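Local coordinates for protein glutamine cyclotransferase (Tannerella forsythia, PDB 6QRO) that probably converts N-terminal glutamine of peptides and proteins to pyroglutamate, as a zinc-dependent type II glutaminyl cyclase built on an M28 peptidase fold, at residues Y73-V78 and Q187-N192; F163-Y168 and W182-Q187. All coordinates share one frame; numbering follows the deposited sequence.

Contact 1. Residues Y73-V78 and Q187-N192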
# COMPACT_ATOMS: atom_id res chain seq x y z
N TYR A 73 5.05 -11.73 -11.16
CA TYR A 73 5.67 -10.87 -12.17
C TYR A 73 6.48 -9.81 -11.47
O TYR A 73 6.00 -9.19 -10.51
CB TYR A 73 4.64 -10.17 -13.05
CG TYR A 73 3.63 -11.08 -13.71
CD1 TYR A 73 2.56 -11.60 -12.99
CD2 TYR A 73 3.70 -11.34 -15.07
CE1 TYR A 73 1.63 -12.41 -13.59
CE2 TYR A 73 2.77 -12.15 -15.69
CZ TYR A 73 1.74 -12.68 -14.95
OH TYR A 73 0.79 -13.47 -15.55
N VAL A 74 7.72 -9.61 -11.90
CA VAL A 74 8.56 -8.54 -11.38
C VAL A 74 8.90 -7.58 -12.52
O VAL A 74 9.67 -7.94 -13.43
CB VAL A 74 9.84 -9.09 -10.71
CG1 VAL A 74 10.63 -7.97 -10.05
CG2 VAL A 74 9.48 -10.18 -9.68
N GLN A 75 8.35 -6.36 -12.48
CA GLN A 75 8.72 -5.29 -13.41
C GLN A 75 9.96 -4.60 -12.88
O GLN A 75 9.91 -3.95 -11.83
CB GLN A 75 7.62 -4.25 -13.59
CG GLN A 75 6.60 -4.49 -14.67
CD GLN A 75 5.52 -3.43 -14.69
OE1 GLN A 75 5.31 -2.72 -13.70
NE2 GLN A 75 4.84 -3.29 -15.81
N GLU A 76 11.06 -4.73 -13.62
CA GLU A 76 12.29 -4.01 -13.32
C GLU A 76 12.28 -2.73 -14.14
O GLU A 76 12.24 -2.77 -15.37
CB GLU A 76 13.53 -4.84 -13.64
CG GLU A 76 13.62 -6.23 -12.99
CD GLU A 76 14.25 -6.17 -11.61
OE1 GLU A 76 14.45 -7.22 -10.98
OE2 GLU A 76 14.59 -5.05 -11.16
N ALA A 77 12.29 -1.58 -13.47
CA ALA A 77 12.28 -0.34 -14.21
C ALA A 77 13.25 0.64 -13.59
O ALA A 77 13.34 0.77 -12.37
CB ALA A 77 10.87 0.28 -14.23
N VAL A 78 13.97 1.34 -14.46
CA VAL A 78 14.89 2.39 -14.03
C VAL A 78 14.07 3.67 -14.06
O VAL A 78 13.77 4.20 -15.13
CB VAL A 78 16.12 2.46 -14.94
CG1 VAL A 78 17.15 3.47 -14.42
CG2 VAL A 78 16.76 1.08 -15.08
N GLN A 187 3.06 4.75 -11.49
CA GLN A 187 3.01 5.40 -12.79
C GLN A 187 3.51 4.45 -13.89
O GLN A 187 2.88 4.33 -14.95
CB GLN A 187 3.85 6.67 -12.74
CG GLN A 187 3.19 7.87 -12.08
CD GLN A 187 4.12 9.07 -12.10
OE1 GLN A 187 4.42 9.62 -13.16
NE2 GLN A 187 4.60 9.46 -10.92
N PHE A 188 4.64 3.77 -13.65
CA PHE A 188 5.19 2.85 -14.65
C PHE A 188 4.22 1.73 -14.96
O PHE A 188 3.88 1.50 -16.12
CB PHE A 188 6.51 2.26 -14.16
CG PHE A 188 7.12 1.26 -15.13
CD1 PHE A 188 7.73 1.66 -16.29
CD2 PHE A 188 7.08 -0.11 -14.85
CE1 PHE A 188 8.29 0.73 -17.16
CE2 PHE A 188 7.64 -1.04 -15.72
CZ PHE A 188 8.24 -0.62 -16.88
N TRP A 189 3.74 1.04 -13.92
CA TRP A 189 2.88 -0.12 -14.11
C TRP A 189 1.56 0.28 -14.75
O TRP A 189 1.07 -0.41 -15.65
CB TRP A 189 2.61 -0.82 -12.77
CG TRP A 189 1.65 -1.96 -12.87
CD1 TRP A 189 1.94 -3.27 -13.19
CD2 TRP A 189 0.23 -1.89 -12.73
NE1 TRP A 189 0.77 -4.00 -13.22
CE2 TRP A 189 -0.28 -3.17 -12.95
CE3 TRP A 189 -0.65 -0.85 -12.44
CZ2 TRP A 189 -1.64 -3.45 -12.87
CZ3 TRP A 189 -2.00 -1.12 -12.36
CH2 TRP A 189 -2.48 -2.42 -12.56
N ALA A 190 0.99 1.41 -14.33
CA ALA A 190 -0.31 1.80 -14.85
C ALA A 190 -0.24 2.09 -16.34
O ALA A 190 -1.23 1.88 -17.05
CB ALA A 190 -0.85 3.01 -14.08
N LYS A 191 0.89 2.58 -16.82
CA LYS A 191 1.05 2.79 -18.25
C LYS A 191 1.67 1.57 -18.93
O LYS A 191 1.57 1.43 -20.16
CB LYS A 191 1.89 4.04 -18.56
CG LYS A 191 3.37 3.78 -18.74
CD LYS A 191 4.17 5.05 -18.85
CE LYS A 191 5.63 4.75 -19.21
NZ LYS A 191 6.43 6.00 -19.45
N ASN A 192 2.38 0.73 -18.16
CA ASN A 192 2.97 -0.51 -18.65
C ASN A 192 2.54 -1.66 -17.75
O ASN A 192 3.25 -2.03 -16.81
CB ASN A 192 4.49 -0.40 -18.71
CG ASN A 192 4.95 0.84 -19.47
OD1 ASN A 192 4.54 1.07 -20.62
ND2 ASN A 192 5.82 1.63 -18.85
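Ala-77 sets its methyl squarely on the ring of Phe-188, a CH-pi contact in which CB stands 3.6 Å from the ring centroid and almost along the ring normal. The other face of the same ring receives CB of Asn-192, displaced toward the rim, so the phenyl group lies between the strand and the end of its own helix. Phe-188 reaches the strand because its CG is anti to the backbone N (chi1 178°), which stands the ring up from the helix.

Gln-75 supplies the edge contacts. Its chain runs extended beyond CG, coming from the strand to meet the incoming phenyl ring, with CG at the edge of that ring and in its plane and CD 3.4 Å from Phe-188 CE2. The amide is turned 62° from the phenyl plane. Farther out, Gln-75 OE1 lies 3.4 Å from Trp-189 CB and in plane at the edge of the indole, the two side chains crossing at roughly a right angle.

Two polar atoms have partners outside these residues. Gln-75 OE1 accepts a hydrogen bond from ND2 of Asn-91 on the adjacent strand 86-96, which fixes the oxygen beside both aromatic residues. Trp-189 NE1 is hydrogen-bonded to His-194 ND1, just beyond the helix.

The strand and helix axes approach to 10.3 Å at an angle of 118°. With Gln-75 and Ala-77 both turned inward, alternate residues of an outermost strand cover the helix, the layering of helix on mixed sheet expected of the alpha/beta fold of M28 enzymes.

Contact 2. Residues F163-Y168 and W182-Q187. With ZN (zinc ion), chain E.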
# COMPACT_ATOMS: atom_id res chain seq x y z
N PHE A 163 3.84 -1.74 -5.09
CA PHE A 163 4.47 -0.71 -5.91
C PHE A 163 5.74 -0.14 -5.27
O PHE A 163 5.76 0.21 -4.08
CB PHE A 163 3.47 0.42 -6.20
CG PHE A 163 2.44 0.04 -7.21
CD1 PHE A 163 2.83 -0.47 -8.44
CD2 PHE A 163 1.11 0.25 -6.98
CE1 PHE A 163 1.91 -0.80 -9.39
CE2 PHE A 163 0.16 -0.08 -7.94
CZ PHE A 163 0.57 -0.62 -9.15
N ASP A 164 6.78 -0.01 -6.07
CA ASP A 164 8.06 0.53 -5.65
C ASP A 164 8.11 2.04 -5.86
O ASP A 164 7.29 2.63 -6.58
CB ASP A 164 9.19 -0.14 -6.43
CG ASP A 164 10.51 -0.13 -5.69
OD1 ASP A 164 10.61 0.56 -4.65
OD2 ASP A 164 11.44 -0.80 -6.17
N ALA A 165 9.08 2.67 -5.20
CA ALA A 165 9.48 4.05 -5.47
C ALA A 165 8.29 5.01 -5.40
O ALA A 165 8.20 5.98 -6.16
CB ALA A 165 10.19 4.17 -6.82
N GLU A 166 7.36 4.71 -4.48
CA GLU A 166 6.21 5.57 -4.23
C GLU A 166 6.57 6.77 -3.36
O GLU A 166 5.98 7.84 -3.53
CB GLU A 166 5.12 4.76 -3.55
CG GLU A 166 3.87 5.51 -3.09
CD GLU A 166 3.95 5.98 -1.62
OE1 GLU A 166 5.02 5.78 -1.00
OE2 GLU A 166 2.96 6.51 -1.07
N ASP A 167 7.52 6.59 -2.44
CA ASP A 167 7.75 7.50 -1.32
C ASP A 167 9.08 8.24 -1.43
O ASP A 167 9.67 8.61 -0.42
CB ASP A 167 7.70 6.73 -0.00
CG ASP A 167 6.85 7.43 1.03
OD1 ASP A 167 6.20 8.43 0.68
OD2 ASP A 167 6.79 6.99 2.17
N TYR A 168 9.54 8.49 -2.66
CA TYR A 168 10.80 9.16 -2.95
C TYR A 168 10.55 10.57 -3.48
O TYR A 168 11.35 11.10 -4.24
CB TYR A 168 11.60 8.36 -3.98
CG TYR A 168 13.12 8.35 -3.89
CD1 TYR A 168 13.87 9.48 -4.23
CD2 TYR A 168 13.81 7.17 -3.61
CE1 TYR A 168 15.26 9.46 -4.20
CE2 TYR A 168 15.20 7.13 -3.60
CZ TYR A 168 15.93 8.28 -3.90
OH TYR A 168 17.32 8.26 -3.89
N TRP A 182 6.18 11.54 -6.73
CA TRP A 182 5.69 10.44 -5.93
C TRP A 182 5.07 9.38 -6.83
O TRP A 182 4.76 9.63 -8.00
CB TRP A 182 4.63 10.91 -4.93
CG TRP A 182 5.06 12.04 -4.06
CD1 TRP A 182 4.86 13.37 -4.28
CD2 TRP A 182 5.77 11.93 -2.82
NE1 TRP A 182 5.41 14.10 -3.26
CE2 TRP A 182 5.97 13.24 -2.35
CE3 TRP A 182 6.26 10.86 -2.07
CZ2 TRP A 182 6.64 13.51 -1.15
CZ3 TRP A 182 6.92 11.11 -0.89
CH2 TRP A 182 7.11 12.43 -0.44
N CYS A 183 4.89 8.18 -6.28
CA CYS A 183 4.22 7.09 -6.98
C CYS A 183 4.94 6.76 -8.29
O CYS A 183 4.31 6.53 -9.32
CB CYS A 183 2.76 7.44 -7.25
SG CYS A 183 1.78 8.13 -5.85
N LEU A 184 6.28 6.70 -8.27
CA LEU A 184 7.01 6.45 -9.51
C LEU A 184 6.72 5.05 -10.04
O LEU A 184 6.64 4.84 -11.26
CB LEU A 184 8.51 6.64 -9.31
CG LEU A 184 8.95 8.03 -8.84
CD1 LEU A 184 10.46 8.10 -8.62
CD2 LEU A 184 8.48 9.11 -9.81
N GLY A 185 6.59 4.07 -9.15
CA GLY A 185 6.34 2.71 -9.59
C GLY A 185 4.95 2.54 -10.15
O GLY A 185 4.78 1.95 -11.22
N SER A 186 3.94 3.10 -9.47
CA SER A 186 2.56 2.95 -9.92
C SER A 186 2.32 3.67 -11.24
O SER A 186 1.51 3.22 -12.05
CB SER A 186 1.61 3.47 -8.85
OG SER A 186 1.99 4.75 -8.37
N GLN A 187 3.06 4.75 -11.49
CA GLN A 187 3.01 5.40 -12.79
C GLN A 187 3.51 4.45 -13.89
O GLN A 187 2.88 4.33 -14.95
CB GLN A 187 3.85 6.67 -12.74
CG GLN A 187 3.19 7.87 -12.08
CD GLN A 187 4.12 9.07 -12.10
OE1 GLN A 187 4.42 9.62 -13.16
NE2 GLN A 187 4.60 9.46 -10.92
ZN ZN E . 5.31 8.21 2.81
O HOH W 1 3.77 9.05 2.86
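Three successive backbone N-H groups, of Cys-183, Leu-184 and Gly-185, bond in reverse order to the carbonyls of Glu-166, Ala-165 and Asp-164, although neither partner is a regular strand. The pairing joins the zinc-bearing loop after strand 157-163 of this M28-type alpha/beta fold to the start of helix 184-191. Cys-183 N to Glu-166 O is nearly straight, at 175° and 3.0 Å. Leu-184 N meets Ala-165 O at 2.9 Å from above the carbonyl plane, and the bond from Gly-185 N to Asp-164 O is weak and bent. Amides at the first turn of a helix lack carbonyl partners within it, and here the loop supplies them. The absence of a side chain on Gly-185 lets its CA come close to Asp-164 O.

Apolar contacts flank this run of backbone bonds. Ser-186 CB sits over the centre of one face of the Phe-163 ring, 3.8 Å from its centroid. A chi1 of 49° directs the Ser-186 hydroxyl between the backbone N and carbonyl carbon, and it is hydrogen-bonded to Asp-257 OD1 on helix 257-265. Ala-165 CB rests against Leu-184 CB.

At the far end the loop enters the metal site. Trp-182 brings the edge of its indole to Glu-166 O, in the ring plane, while its CZ3 approaches the carboxylate of Asp-167 with the two planes 55° apart. Asp-134 and His-288 complete the protein ligands of the zinc ion. Asp-167 grips the metal with both oxygens, unequally: OD2 at 2.0 Å and OD1 at 2.3 Å from the zinc ion.

Overall arrangement
Helix 184-191 runs through both contacts: contact 2 holds its start and contact 1 its end, with Gln-187 common to the two and their centres about 10 Å apart. Along the chain, 163-168 and 182-187 are nested inside the long loop closed by 73-78 and 187-192. The two contacts also touch directly, Trp-189 CB lying 3.4 Å from Phe-163 CE1. Within the mixed sheet, strand 86-96 separates the edge strand 71-80, one of the two outermost, from strand 157-163, whose end leads into the zinc loop. The same helix therefore spans from the buried metal-site loop to that edge strand, with contact 1 itself lying away from the zinc ion.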